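Local coordinates for putative lipoprotein (Bacteroides fragilis, PDB 4GBS) that is a putative lipoprotein of the HmuY family that probably binds haem or a lipid-like ligand, although its exact role is not established, at residues Asn43-His48 and Met190-Ile195; His73-Lys78 and Leu145-Ser150; Ile21-Ala26 and His48-Asp53. All blocks are in the same frame, centred on the assembly; numbering follows the deposited sequence.

Contact 1. Residues Asn43-His48 and Met190-Ile195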
loop_
_atom_site.group_PDB
_atom_site.type_symbol
_atom_site.label_atom_id
_atom_site.label_comp_id
_atom_site.label_asym_id
_atom_site.label_seq_id
_atom_site.Cartn_x
_atom_site.Cartn_y
_atom_site.Cartn_z
ATOM N N ASN A 43 4.145 4.369 -6.708
ATOM C CA ASN A 43 4.624 3.043 -7.034
ATOM C C ASN A 43 3.397 2.192 -7.227
ATOM O O ASN A 43 2.642 1.948 -6.269
ATOM C CB ASN A 43 5.575 2.524 -5.946
ATOM C CG ASN A 43 6.797 3.380 -5.781
ATOM O OD1 ASN A 43 7.781 3.226 -6.505
ATOM N ND2 ASN A 43 6.750 4.306 -4.834
ATOM N N TYR A 44 3.140 1.843 -8.491
ATOM C CA TYR A 44 1.968 1.093 -8.927
ATOM C C TYR A 44 2.256 -0.394 -8.910
ATOM O O TYR A 44 3.300 -0.835 -9.384
ATOM C CB TYR A 44 1.526 1.544 -10.330
ATOM C CG TYR A 44 1.219 3.025 -10.400
ATOM C CD1 TYR A 44 -0.046 3.515 -10.066
ATOM C CD2 TYR A 44 2.197 3.942 -10.786
ATOM C CE1 TYR A 44 -0.330 4.881 -10.113
ATOM C CE2 TYR A 44 1.918 5.308 -10.858
ATOM C CZ TYR A 44 0.651 5.772 -10.525
ATOM O OH TYR A 44 0.376 7.121 -10.586
ATOM N N ILE A 45 1.322 -1.157 -8.327
ATOM C CA ILE A 45 1.399 -2.603 -8.196
ATOM C C ILE A 45 0.246 -3.211 -8.962
ATOM O O ILE A 45 -0.909 -2.823 -8.772
ATOM C CB ILE A 45 1.393 -3.031 -6.700
ATOM C CG1 ILE A 45 2.478 -2.281 -5.886
ATOM C CG2 ILE A 45 1.508 -4.550 -6.542
ATOM C CD1 ILE A 45 2.012 -1.800 -4.603
ATOM N N ASN A 46 0.560 -4.166 -9.822
ATOM C CA ASN A 46 -0.440 -4.896 -10.568
ATOM C C ASN A 46 -0.340 -6.365 -10.138
ATOM O O ASN A 46 0.595 -7.081 -10.511
ATOM C CB ASN A 46 -0.269 -4.684 -12.073
ATOM C CG ASN A 46 -1.425 -5.165 -12.900
ATOM O OD1 ASN A 46 -2.061 -6.185 -12.612
ATOM N ND2 ASN A 46 -1.668 -4.475 -13.996
ATOM N N LEU A 47 -1.296 -6.774 -9.293
ATOM C CA LEU A 47 -1.411 -8.115 -8.737
ATOM C C LEU A 47 -1.919 -9.115 -9.786
ATOM O O LEU A 47 -1.712 -10.316 -9.627
ATOM C CB LEU A 47 -2.354 -8.082 -7.523
ATOM C CG LEU A 47 -1.840 -7.351 -6.271
ATOM C CD1 LEU A 47 -2.932 -7.203 -5.253
ATOM C CD2 LEU A 47 -0.652 -8.062 -5.651
ATOM N N HIS A 48 -2.566 -8.625 -10.855
ATOM C CA HIS A 48 -3.058 -9.446 -11.954
ATOM C C HIS A 48 -1.909 -9.903 -12.852
ATOM O O HIS A 48 -1.891 -11.067 -13.266
ATOM C CB HIS A 48 -4.098 -8.689 -12.800
ATOM C CG HIS A 48 -5.409 -8.427 -12.122
ATOM N ND1 HIS A 48 -5.528 -7.488 -11.098
ATOM C CD2 HIS A 48 -6.640 -8.918 -12.405
ATOM C CE1 HIS A 48 -6.812 -7.471 -10.772
ATOM N NE2 HIS A 48 -7.521 -8.317 -11.530
HETATM N N MSE A 190 8.896 -0.100 1.589
HETATM C CA MSE A 190 7.687 -0.849 1.950
HETATM C C MSE A 190 7.697 -2.286 1.391
HETATM O O MSE A 190 7.814 -2.489 0.184
HETATM C CB MSE A 190 6.455 -0.087 1.413
HETATM C CG MSE A 190 6.424 1.388 1.838
HETATM SE SE MSE A 190 6.317 1.656 3.757
HETATM C CE MSE A 190 4.488 1.278 3.991
ATOM N N THR A 191 7.539 -3.269 2.277
ATOM C CA THR A 191 7.472 -4.698 1.938
ATOM C C THR A 191 6.157 -5.269 2.442
ATOM O O THR A 191 5.867 -5.130 3.630
ATOM C CB THR A 191 8.672 -5.489 2.520
ATOM O OG1 THR A 191 9.900 -4.899 2.110
ATOM C CG2 THR A 191 8.656 -6.959 2.132
ATOM N N PHE A 192 5.364 -5.912 1.560
ATOM C CA PHE A 192 4.134 -6.541 2.015
ATOM C C PHE A 192 3.968 -7.939 1.394
ATOM O O PHE A 192 4.433 -8.206 0.280
ATOM C CB PHE A 192 2.897 -5.678 1.721
ATOM C CG PHE A 192 2.537 -5.451 0.274
ATOM C CD1 PHE A 192 1.753 -6.375 -0.421
ATOM C CD2 PHE A 192 2.919 -4.282 -0.379
ATOM C CE1 PHE A 192 1.403 -6.162 -1.756
ATOM C CE2 PHE A 192 2.553 -4.058 -1.717
ATOM C CZ PHE A 192 1.780 -4.990 -2.388
ATOM N N ASP A 193 3.304 -8.831 2.148
ATOM C CA ASP A 193 2.938 -10.172 1.703
ATOM C C ASP A 193 1.496 -10.148 1.271
ATOM O O ASP A 193 0.692 -9.394 1.835
ATOM C CB ASP A 193 3.175 -11.233 2.784
ATOM C CG ASP A 193 4.615 -11.506 3.162
ATOM O OD1 ASP A 193 5.515 -11.099 2.402
ATOM O OD2 ASP A 193 4.841 -12.152 4.218
ATOM N N TYR A 194 1.159 -10.945 0.258
ATOM C CA TYR A 194 -0.215 -10.947 -0.227
ATOM C C TYR A 194 -0.699 -12.371 -0.543
ATOM O O TYR A 194 0.089 -13.300 -0.659
ATOM C CB TYR A 194 -0.353 -10.048 -1.490
ATOM C CG TYR A 194 0.393 -10.569 -2.704
ATOM C CD1 TYR A 194 -0.201 -11.483 -3.577
ATOM C CD2 TYR A 194 1.681 -10.133 -2.995
ATOM C CE1 TYR A 194 0.491 -11.988 -4.676
ATOM C CE2 TYR A 194 2.368 -10.605 -4.115
ATOM C CZ TYR A 194 1.778 -11.547 -4.942
ATOM O OH TYR A 194 2.483 -12.061 -6.008
ATOM N N ILE A 195 -2.013 -12.505 -0.672
ATOM C CA ILE A 195 -2.749 -13.658 -1.181
ATOM C C ILE A 195 -3.587 -13.127 -2.314
ATOM O O ILE A 195 -4.453 -12.291 -2.062
ATOM C CB ILE A 195 -3.597 -14.468 -0.156
ATOM C CG1 ILE A 195 -2.763 -14.991 1.014
ATOM C CG2 ILE A 195 -4.368 -15.598 -0.878
ATOM C CD1 ILE A 195 -3.617 -15.485 2.212
#
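In the core between the facing four-stranded and nine-stranded antiparallel sheets of this all-beta, HmuY-family protein, Ile45 and Leu47 meet Phe192 and Tyr194, where strand 43-46 and the residue following it pack against strand 189-195. The evidence for face-to-face packing is the wide backbone separation: Ile45 CA lies 11.3 Å from Phe192 CA, and Leu47 CA 9.0 Å from Tyr194 CA. No hydrogen bond crosses; the segments meet through side chains. Phe192 and Tyr194 alternate with Asp193, which puts both rings on the inward side of their strand. Ile45 also points inward, while Leu47, past the end of its strand, reaches across with its terminal methyl CD2.

The two pairs differ in how the rings are used. Ile45 and Phe192 come from opposite directions, and Ile45 CD1 reaches the ring edge in its plane, 3.7 Å from Phe192 CE2; Ile45 CG2 makes a looser approach to Phe192 CZ. Leu47 and Tyr194 instead slide past each other, so that Leu47 CD2 sits over one ring face, 3.9 Å from the centroid and only 7° off the normal: a nearly centred CH-pi contact. Both rings leave the backbone alike, with CG between the backbone N and the carbonyl carbon (chi1 66° for Phe192), and the difference comes from where the two methyls arrive. At the end of the strand, Asn46 OD1 accepts a weak bond from His48 N, at 3.0 Å, and also the amide of Thr49.

Ile45 continues onto Leu70 and Ile72 of strand 70-73, the next strand of its sheet, and Phe192 also touches Ile72. On the nine-stranded side, strand 189-195 runs between strands 29-35 and 172-179: Val32 packs on both aromatic rings, Ile175 on Phe192, and Ala173 on Leu47.

Contact 2. Residues His73-Lys78 and Leu145-Ser150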
loop_
_atom_site.group_PDB
_atom_site.type_symbol
_atom_site.label_atom_id
_atom_site.label_comp_id
_atom_site.label_asym_id
_atom_site.label_seq_id
_atom_site.Cartn_x
_atom_site.Cartn_y
_atom_site.Cartn_z
ATOM N N HIS A 73 2.771 5.743 -2.232
ATOM C CA HIS A 73 3.480 7.021 -2.146
ATOM C C HIS A 73 3.825 7.188 -0.709
ATOM O O HIS A 73 2.898 7.246 0.091
ATOM C CB HIS A 73 2.620 8.189 -2.701
ATOM C CG HIS A 73 3.096 9.543 -2.276
ATOM N ND1 HIS A 73 2.712 10.096 -1.058
ATOM C CD2 HIS A 73 3.922 10.409 -2.907
ATOM C CE1 HIS A 73 3.318 11.272 -0.989
ATOM N NE2 HIS A 73 4.049 11.509 -2.083
ATOM N N ARG A 74 5.110 7.215 -0.337
ATOM C CA ARG A 74 5.485 7.289 1.075
ATOM C C ARG A 74 4.756 6.142 1.796
ATOM O O ARG A 74 4.901 4.994 1.377
ATOM C CB ARG A 74 5.205 8.677 1.694
ATOM C CG ARG A 74 6.065 9.797 1.100
ATOM C CD ARG A 74 7.524 9.670 1.453
ATOM N NE ARG A 74 7.737 9.717 2.900
ATOM C CZ ARG A 74 8.920 9.602 3.494
ATOM N NH1 ARG A 74 10.021 9.433 2.771
ATOM N NH2 ARG A 74 9.012 9.635 4.813
ATOM N N TYR A 75 3.906 6.438 2.796
ATOM C CA TYR A 75 3.191 5.365 3.508
ATOM C C TYR A 75 1.731 5.324 3.113
ATOM O O TYR A 75 0.968 4.535 3.675
ATOM C CB TYR A 75 3.323 5.553 5.031
ATOM C CG TYR A 75 4.745 5.836 5.476
ATOM C CD1 TYR A 75 5.749 4.859 5.370
ATOM C CD2 TYR A 75 5.089 7.069 6.021
ATOM C CE1 TYR A 75 7.060 5.123 5.772
ATOM C CE2 TYR A 75 6.395 7.341 6.422
ATOM C CZ TYR A 75 7.373 6.367 6.298
ATOM O OH TYR A 75 8.646 6.686 6.691
ATOM N N ASP A 76 1.363 6.163 2.126
ATOM C CA ASP A 76 0.033 6.361 1.562
ATOM C C ASP A 76 -0.295 5.348 0.491
ATOM O O ASP A 76 0.543 5.018 -0.344
ATOM C CB ASP A 76 -0.086 7.769 0.937
ATOM C CG ASP A 76 0.471 8.928 1.736
ATOM O OD1 ASP A 76 0.245 8.964 2.971
ATOM O OD2 ASP A 76 1.109 9.815 1.125
ATOM N N VAL A 77 -1.547 4.908 0.480
ATOM C CA VAL A 77 -2.055 3.948 -0.487
ATOM C C VAL A 77 -3.276 4.538 -1.197
ATOM O O VAL A 77 -4.124 5.165 -0.563
ATOM C CB VAL A 77 -2.411 2.577 0.191
ATOM C CG1 VAL A 77 -2.981 1.576 -0.818
ATOM C CG2 VAL A 77 -1.218 1.973 0.922
ATOM N N LYS A 78 -3.361 4.314 -2.504
ATOM C CA LYS A 78 -4.548 4.611 -3.297
ATOM C C LYS A 78 -4.865 3.345 -4.083
ATOM O O LYS A 78 -3.968 2.524 -4.331
ATOM C CB LYS A 78 -4.435 5.866 -4.192
ATOM C CG LYS A 78 -3.537 5.746 -5.401
ATOM C CD LYS A 78 -3.723 6.962 -6.302
ATOM C CE LYS A 78 -2.844 6.865 -7.522
ATOM N NZ LYS A 78 -3.073 8.018 -8.428
ATOM N N LEU A 145 0.219 1.523 8.586
ATOM C CA LEU A 145 1.248 2.246 9.322
ATOM C C LEU A 145 0.634 3.521 9.892
ATOM O O LEU A 145 0.014 4.299 9.166
ATOM C CB LEU A 145 2.509 2.554 8.491
ATOM C CG LEU A 145 3.696 3.132 9.282
ATOM C CD1 LEU A 145 4.176 2.163 10.376
ATOM C CD2 LEU A 145 4.854 3.445 8.376
ATOM N N ASN A 146 0.754 3.701 11.200
ATOM C CA ASN A 146 0.270 4.902 11.860
ATOM C C ASN A 146 1.458 5.784 12.145
ATOM O O ASN A 146 2.466 5.291 12.639
ATOM C CB ASN A 146 -0.513 4.563 13.135
ATOM C CG ASN A 146 -1.242 5.747 13.712
ATOM O OD1 ASN A 146 -0.729 6.481 14.569
ATOM N ND2 ASN A 146 -2.446 5.982 13.213
ATOM N N VAL A 147 1.385 7.064 11.781
ATOM C CA VAL A 147 2.459 8.012 12.051
ATOM C C VAL A 147 1.872 9.096 12.976
ATOM O O VAL A 147 0.942 9.802 12.584
ATOM C CB VAL A 147 3.079 8.560 10.749
ATOM C CG1 VAL A 147 4.199 9.541 11.036
ATOM C CG2 VAL A 147 3.608 7.431 9.890
ATOM N N ASP A 148 2.351 9.158 14.239
ATOM C CA ASP A 148 1.864 10.134 15.216
ATOM C C ASP A 148 2.731 11.389 15.123
ATOM O O ASP A 148 3.827 11.431 15.668
ATOM C CB ASP A 148 1.846 9.546 16.633
ATOM C CG ASP A 148 1.118 10.396 17.663
ATOM O OD1 ASP A 148 0.513 11.413 17.274
ATOM O OD2 ASP A 148 1.108 10.010 18.849
ATOM N N THR A 149 2.227 12.404 14.407
ATOM C CA THR A 149 2.912 13.664 14.103
ATOM C C THR A 149 2.891 14.617 15.283
ATOM O O THR A 149 3.629 15.604 15.248
ATOM C CB THR A 149 2.261 14.327 12.879
ATOM O OG1 THR A 149 0.868 14.587 13.157
ATOM C CG2 THR A 149 2.423 13.481 11.605
ATOM N N SER A 150 2.097 14.322 16.339
ATOM C CA SER A 150 2.048 15.156 17.544
ATOM C C SER A 150 3.284 14.898 18.454
ATOM O O SER A 150 3.416 15.515 19.516
ATOM C CB SER A 150 0.757 14.909 18.319
ATOM O OG SER A 150 0.688 13.581 18.804
#
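Tyr75, in the turn of the tight beta hairpin formed by antiparallel strands 70-73 and 76-79, meets Leu145 and Val147 of strand 145-148 through apolar contacts. Leu145 CD2 lies over one face of the phenol ring, 3.8 Å from the centroid and 27° off the normal. This CH-pi contact is offset toward the rim, with Leu145 CD2 closest to Tyr75 CD1 at 3.4 Å. In Leu145, chi1 (-171°) sends CG away from the backbone N, and chi2 (61°) then turns CD2 over the ring. Val147 adds a looser touch, its CG2 being 4.2 Å from Tyr75 CD2, with the side chains crossing at about a right angle.

No polar bond crosses between the segments. The hairpin's type II' turn, from His73 to Asp76, is closed by paired backbone bonds, Asp76 N to His73 O at 2.8 Å being one. His73 ND1 donates to Asp76 OD2 at 2.7 Å on the carboxylate's anti side, nearly in the imidazole plane. Ser150 OG reaches Asp148 OD1 from above the carboxylate plane, at 2.7 Å.

His73 NE2 bonds to the carbonyl of Tyr39, so both ring nitrogens may carry protons and the carboxylate would then favour a cationic ring. The turn is thus braced by polar bonds, whereas its junction with strand 145-148 is purely apolar.

Contact 3. Residues Ile21-Ala26 and His48-Asp53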
loop_
_atom_site.group_PDB
_atom_site.type_symbol
_atom_site.label_atom_id
_atom_site.label_comp_id
_atom_site.label_asym_id
_atom_site.label_seq_id
_atom_site.Cartn_x
_atom_site.Cartn_y
_atom_site.Cartn_z
ATOM N N ILE A 21 9.434 -9.751 -5.286
ATOM C CA ILE A 21 10.644 -10.422 -4.803
ATOM C C ILE A 21 10.351 -11.911 -4.451
ATOM O O ILE A 21 11.280 -12.719 -4.434
ATOM C CB ILE A 21 11.279 -9.666 -3.604
ATOM C CG1 ILE A 21 10.315 -9.528 -2.394
ATOM C CG2 ILE A 21 11.812 -8.298 -4.058
ATOM C CD1 ILE A 21 10.990 -9.091 -1.091
ATOM N N THR A 22 9.072 -12.267 -4.223
ATOM C CA THR A 22 8.614 -13.643 -3.969
ATOM C C THR A 22 7.284 -13.867 -4.726
ATOM O O THR A 22 6.377 -13.028 -4.670
ATOM C CB THR A 22 8.476 -13.923 -2.463
ATOM O OG1 THR A 22 9.690 -13.586 -1.787
ATOM C CG2 THR A 22 8.080 -15.363 -2.157
ATOM N N ILE A 23 7.200 -14.982 -5.460
ATOM C CA ILE A 23 6.011 -15.403 -6.204
ATOM C C ILE A 23 5.831 -16.907 -5.989
ATOM O O ILE A 23 6.761 -17.689 -6.228
ATOM C CB ILE A 23 6.067 -15.036 -7.713
ATOM C CG1 ILE A 23 6.160 -13.509 -7.933
ATOM C CG2 ILE A 23 4.846 -15.606 -8.439
ATOM C CD1 ILE A 23 6.514 -13.068 -9.338
ATOM N N ASP A 24 4.642 -17.299 -5.515
ATOM C CA ASP A 24 4.251 -18.693 -5.327
ATOM C C ASP A 24 2.899 -18.866 -6.016
ATOM O O ASP A 24 1.850 -18.615 -5.413
ATOM C CB ASP A 24 4.233 -19.102 -3.836
ATOM C CG ASP A 24 3.934 -20.571 -3.557
ATOM O OD1 ASP A 24 3.633 -21.321 -4.523
ATOM O OD2 ASP A 24 4.008 -20.974 -2.376
ATOM N N HIS A 25 2.943 -19.254 -7.307
ATOM C CA HIS A 25 1.770 -19.433 -8.167
ATOM C C HIS A 25 0.839 -20.532 -7.643
ATOM O O HIS A 25 -0.377 -20.434 -7.833
ATOM C CB HIS A 25 2.188 -19.763 -9.607
ATOM C CG HIS A 25 2.851 -18.631 -10.334
ATOM N ND1 HIS A 25 2.111 -17.597 -10.891
ATOM C CD2 HIS A 25 4.158 -18.447 -10.640
ATOM C CE1 HIS A 25 2.991 -16.807 -11.483
ATOM N NE2 HIS A 25 4.235 -17.277 -11.360
ATOM N N ALA A 26 1.403 -21.561 -6.986
ATOM C CA ALA A 26 0.644 -22.676 -6.428
ATOM C C ALA A 26 -0.233 -22.219 -5.252
ATOM O O ALA A 26 -1.432 -22.506 -5.243
ATOM C CB ALA A 26 1.592 -23.780 -5.980
ATOM N N HIS A 48 -2.566 -8.625 -10.855
ATOM C CA HIS A 48 -3.058 -9.446 -11.954
ATOM C C HIS A 48 -1.909 -9.903 -12.852
ATOM O O HIS A 48 -1.891 -11.067 -13.266
ATOM C CB HIS A 48 -4.098 -8.689 -12.800
ATOM C CG HIS A 48 -5.409 -8.427 -12.122
ATOM N ND1 HIS A 48 -5.528 -7.488 -11.098
ATOM C CD2 HIS A 48 -6.640 -8.918 -12.405
ATOM C CE1 HIS A 48 -6.812 -7.471 -10.772
ATOM N NE2 HIS A 48 -7.521 -8.317 -11.530
ATOM N N THR A 49 -0.971 -8.984 -13.181
ATOM C CA THR A 49 0.150 -9.272 -14.088
ATOM C C THR A 49 1.478 -9.497 -13.326
ATOM O O THR A 49 2.470 -9.874 -13.959
ATOM C CB THR A 49 0.333 -8.129 -15.108
ATOM O OG1 THR A 49 0.631 -6.905 -14.436
ATOM C CG2 THR A 49 -0.878 -7.943 -16.025
ATOM N N LEU A 50 1.495 -9.279 -11.979
ATOM C CA LEU A 50 2.669 -9.402 -11.091
ATOM C C LEU A 50 3.777 -8.472 -11.616
ATOM O O LEU A 50 4.926 -8.875 -11.817
ATOM C CB LEU A 50 3.152 -10.862 -10.946
ATOM C CG LEU A 50 2.084 -11.869 -10.534
ATOM C CD1 LEU A 50 2.654 -13.258 -10.438
ATOM C CD2 LEU A 50 1.421 -11.477 -9.232
ATOM N N GLN A 51 3.386 -7.217 -11.850
ATOM C CA GLN A 51 4.221 -6.154 -12.394
ATOM C C GLN A 51 4.146 -4.881 -11.546
ATOM O O GLN A 51 3.120 -4.573 -10.920
ATOM C CB GLN A 51 3.809 -5.829 -13.837
ATOM C CG GLN A 51 4.077 -6.940 -14.847
ATOM C CD GLN A 51 3.560 -6.593 -16.224
ATOM O OE1 GLN A 51 2.581 -5.848 -16.389
ATOM N NE2 GLN A 51 4.165 -7.184 -17.247
ATOM N N ILE A 52 5.261 -4.141 -11.558
ATOM C CA ILE A 52 5.519 -2.907 -10.821
ATOM C C ILE A 52 5.853 -1.819 -11.821
ATOM O O ILE A 52 6.480 -2.077 -12.847
ATOM C CB ILE A 52 6.676 -3.193 -9.801
ATOM C CG1 ILE A 52 6.174 -4.013 -8.595
ATOM C CG2 ILE A 52 7.487 -1.965 -9.353
ATOM C CD1 ILE A 52 5.103 -3.402 -7.779
ATOM N N ASP A 53 5.368 -0.614 -11.548
ATOM C CA ASP A 53 5.611 0.562 -12.372
ATOM C C ASP A 53 5.605 1.772 -11.449
ATOM O O ASP A 53 5.219 1.658 -10.288
ATOM C CB ASP A 53 4.562 0.673 -13.520
ATOM C CG ASP A 53 4.963 1.522 -14.723
ATOM O OD1 ASP A 53 6.126 2.014 -14.753
ATOM O OD2 ASP A 53 4.144 1.641 -15.664
#
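Thr49 OG1 donates to Gln51 OE1 at 3.0 Å, a bond that spans Leu50, the residue that carries this contact. The donor stands above the Gln51 amide rather than on a lone pair: it is 45° out of the carbonyl plane. Between these two residues the backbone of Leu50 adopts a positive phi (57°), and Leu50 and Gln51 both face Asn46 in a G1 beta bulge.

The bulge directs Leu50 toward segment 21-26, where one methyl does all the touching. Leu50 CD1 meets Ile23 CG2 at 3.8 Å, the two aliphatic chains reaching toward each other tip to tip, and Ile23 CD1 is only slightly farther off. The same Leu50 CD1 lies 3.7 Å from His25 CE1, approaching the imidazole obliquely. Ile23 CG2 in turn sits 3.4 Å above one face of the His25 ring, toward its rim, so the isoleucine methyl packs against both leucine and histidine. No polar bond joins the segments.

Ile23 and His25 are exposed, and the contact lies at the surface. Strand 19-24, with a classic beta bulge at Ile21 and Thr22 opposite Thr31, is an outermost strand of the nine-stranded sheet, and strand 51-54 is an outermost strand of the four-stranded one. Phe20 of the former touches Leu50 and Ile52, while Ile52 also packs on Val32 of neighbouring strand 29-35.

Overall arrangement
Contacts 1 and 3 join the same two sheets, the first in the buried interior and the second at the exposed margin. Their centres are about 8 Å apart, and strands 43-46 and 51-54 are neighbours: Tyr44 N lies 2.8 Å from Asp53 O, a probable hydrogen bond. Contact 2, buried too, instead joins the 70-73/76-79 hairpin of the four-stranded sheet to the small two-stranded sheet with strand 145-148. It lies about 25 Å from contact 3 between centres, and touches contact 1 where Met190 SE packs on Tyr75. All three are apolar across their segments, but contacts 1 and 2 include a methyl over a ring face, whereas in contact 3 one leucine methyl touches both an isoleucine and, obliquely, an imidazole.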